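Side-chain contact in glutamyl-tRNA(Gln) amidotransferase subunit B, mitochondrial (Saccharomyces cerevisiae, PDB 4N0H), which serves as the GatB/GatE-family catalytic-domain subunit of a mitochondrial amidotransferase assembly that also contains subunit F: residues L74-G79 / G306-L311. Sequence-based numbering, arbitrary orientation.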
ATOM      1  N   LEU B  74      12.127 -25.563  10.495  1.00 28.39           N
ATOM      2  CA  LEU B  74      13.419 -25.541   9.819  1.00 28.29           C
ATOM      3  C   LEU B  74      14.473 -24.788  10.633  1.00 27.78           C
ATOM      4  O   LEU B  74      15.603 -25.249  10.756  1.00 31.13           O
ATOM      5  CB  LEU B  74      13.296 -24.931   8.421  1.00 25.95           C
ATOM      6  CG  LEU B  74      14.615 -24.880   7.653  1.00 29.20           C
ATOM      7  CD1 LEU B  74      15.200 -26.288   7.479  1.00 32.07           C
ATOM      8  CD2 LEU B  74      14.423 -24.197   6.311  1.00 29.93           C
ATOM      9  N   SER B  75      14.103 -23.632  11.182  1.00 26.64           N
ATOM     10  CA  SER B  75      15.027 -22.832  11.987  1.00 27.33           C
ATOM     11  C   SER B  75      15.520 -23.628  13.190  1.00 29.25           C
ATOM     12  O   SER B  75      16.705 -23.610  13.514  1.00 31.71           O
ATOM     13  CB  SER B  75      14.355 -21.545  12.472  1.00 26.59           C
ATOM     14  OG  SER B  75      13.846 -20.786  11.390  1.00 27.86           O
ATOM     15  N   LEU B  76      14.599 -24.330  13.841  1.00 29.92           N
ATOM     16  CA  LEU B  76      14.926 -25.128  15.016  1.00 33.14           C
ATOM     17  C   LEU B  76      15.865 -26.276  14.653  1.00 33.75           C
ATOM     18  O   LEU B  76      16.829 -26.551  15.367  1.00 31.08           O
ATOM     19  CB  LEU B  76      13.649 -25.666  15.665  1.00 33.51           C
ATOM     20  CG  LEU B  76      12.801 -24.628  16.403  1.00 38.91           C
ATOM     21  CD1 LEU B  76      11.474 -25.222  16.842  1.00 38.49           C
ATOM     22  CD2 LEU B  76      13.566 -24.086  17.600  1.00 39.43           C
ATOM     23  N   ALA B  77      15.590 -26.930  13.532  1.00 37.48           N
ATOM     24  CA  ALA B  77      16.413 -28.048  13.082  1.00 36.63           C
ATOM     25  C   ALA B  77      17.836 -27.606  12.761  1.00 36.37           C
ATOM     26  O   ALA B  77      18.785 -28.369  12.941  1.00 38.03           O
ATOM     27  CB  ALA B  77      15.779 -28.724  11.875  1.00 35.17           C
ATOM     28  N   LEU B  78      17.978 -26.371  12.289  1.00 33.86           N
ATOM     29  CA  LEU B  78      19.284 -25.829  11.918  1.00 35.19           C
ATOM     30  C   LEU B  78      19.994 -25.153  13.090  1.00 36.18           C
ATOM     31  O   LEU B  78      21.186 -24.859  13.014  1.00 37.14           O
ATOM     32  CB  LEU B  78      19.136 -24.815  10.782  1.00 33.48           C
ATOM     33  CG  LEU B  78      18.540 -25.296   9.459  1.00 34.93           C
ATOM     34  CD1 LEU B  78      18.331 -24.105   8.542  1.00 36.23           C
ATOM     35  CD2 LEU B  78      19.421 -26.352   8.794  1.00 36.39           C
ATOM     36  N   GLY B  79      19.258 -24.896  14.164  1.00 35.99           N
ATOM     37  CA  GLY B  79      19.798 -24.142  15.282  1.00 37.54           C
ATOM     38  C   GLY B  79      19.922 -22.664  14.948  1.00 40.25           C
ATOM     39  O   GLY B  79      20.775 -21.961  15.488  1.00 40.50           O
ATOM     40  N   GLY B 306       8.471 -28.948  20.737  1.00 36.78           N
ATOM     41  CA  GLY B 306       7.839 -30.178  21.177  1.00 42.78           C
ATOM     42  C   GLY B 306       7.207 -30.971  20.050  1.00 47.84           C
ATOM     43  O   GLY B 306       6.960 -32.169  20.182  1.00 53.02           O
ATOM     44  N   LEU B 307       6.948 -30.304  18.932  1.00 45.52           N
ATOM     45  CA  LEU B 307       6.270 -30.937  17.809  1.00 49.53           C
ATOM     46  C   LEU B 307       7.275 -31.429  16.754  1.00 48.58           C
ATOM     47  O   LEU B 307       6.900 -32.005  15.733  1.00 53.17           O
ATOM     48  CB  LEU B 307       5.187 -29.987  17.258  1.00 52.37           C
ATOM     49  CG  LEU B 307       5.057 -29.350  15.869  1.00 59.00           C
ATOM     50  CD1 LEU B 307       3.935 -28.306  15.914  1.00 55.26           C
ATOM     51  CD2 LEU B 307       6.333 -28.699  15.363  1.00 64.08           C
ATOM     52  N   MET B 308       8.558 -31.208  17.025  1.00 41.97           N
ATOM     53  CA  MET B 308       9.625 -31.648  16.133  1.00 37.54           C
ATOM     54  C   MET B 308       9.773 -33.163  16.155  1.00 40.07           C
ATOM     55  O   MET B 308       9.647 -33.791  17.207  1.00 39.46           O
ATOM     56  CB  MET B 308      10.956 -31.005  16.534  1.00 38.76           C
ATOM     57  CG  MET B 308      11.004 -29.498  16.353  1.00 36.24           C
ATOM     58  SD  MET B 308      11.130 -29.044  14.616  1.00 38.68           S
ATOM     59  CE  MET B 308      12.848 -29.431  14.287  1.00 33.58           C
ATOM     60  N   PRO B 309      10.043 -33.761  14.988  1.00 42.20           N
ATOM     61  CA  PRO B 309      10.324 -35.197  14.956  1.00 44.56           C
ATOM     62  C   PRO B 309      11.744 -35.450  15.451  1.00 44.84           C
ATOM     63  O   PRO B 309      12.543 -34.513  15.502  1.00 39.42           O
ATOM     64  CB  PRO B 309      10.221 -35.530  13.468  1.00 47.33           C
ATOM     65  CG  PRO B 309      10.640 -34.267  12.787  1.00 45.08           C
ATOM     66  CD  PRO B 309      10.121 -33.149  13.649  1.00 41.25           C
ATOM     67  N   GLN B 310      12.048 -36.689  15.826  1.00 46.42           N
ATOM     68  CA  GLN B 310      13.409 -37.047  16.201  1.00 46.03           C
ATOM     69  C   GLN B 310      14.336 -36.789  15.024  1.00 47.55           C
ATOM     70  O   GLN B 310      14.089 -37.264  13.916  1.00 47.15           O
ATOM     71  CB  GLN B 310      13.491 -38.521  16.608  1.00 48.77           C
ATOM     72  CG  GLN B 310      14.906 -39.003  16.900  1.00 51.23           C
ATOM     73  CD  GLN B 310      15.478 -38.386  18.164  1.00 55.10           C
ATOM     74  OE1 GLN B 310      14.794 -38.288  19.181  1.00 58.09           O
ATOM     75  NE2 GLN B 310      16.733 -37.960  18.102  1.00 52.30           N
ATOM     76  N   LEU B 311      15.395 -36.027  15.257  1.00 46.98           N
ATOM     77  CA  LEU B 311      16.366 -35.747  14.211  1.00 52.29           C
ATOM     78  C   LEU B 311      17.525 -36.743  14.274  1.00 64.12           C
ATOM     79  O   LEU B 311      17.812 -37.293  15.337  1.00 63.72           O
ATOM     80  CB  LEU B 311      16.865 -34.305  14.321  1.00 49.62           C
ATOM     81  CG  LEU B 311      15.841 -33.261  13.863  1.00 50.62           C
ATOM     82  CD1 LEU B 311      16.314 -31.845  14.170  1.00 47.99           C
ATOM     83  CD2 LEU B 311      15.556 -33.430  12.375  1.00 52.94           C
TER
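The flat group to look at is the peptide joining L76 to A77: the M308 methyl sits over one face of it, with CE 3.8 Å from A77 N and almost straight above that atom. M308 CE also meets A77 CB at 3.9 Å and, more loosely, L76 CB at 4.1 Å. M308 gets there by curling, its chain bent at both chi2 (-74°) and chi3 (-75°), which carries the end methyl rather than the sulfur onto the helix. Beside it, L311 brings one branch, CD1, to A77 CB, also at 3.9 Å, making A77 the residue that both side chains share. No hydrogen bond crosses; this is van der Waals packing, apolar between side chains. Within the loop, the Q310 amide reaches forward and donates from NE2 to L311 O (3.0 Å), arriving in the carbonyl plane on a lone pair, although the acceptor lies somewhat out of the amide's own plane. This is surface packing at the C-terminal end of helix 65-78, which a Schellman motif closes at G79. L198 touches both A77 and M308, helix 181-197 meets L311 through L194 and H197, helix 298-306 packs on L76, and strand 102-120 backs S75 and L78.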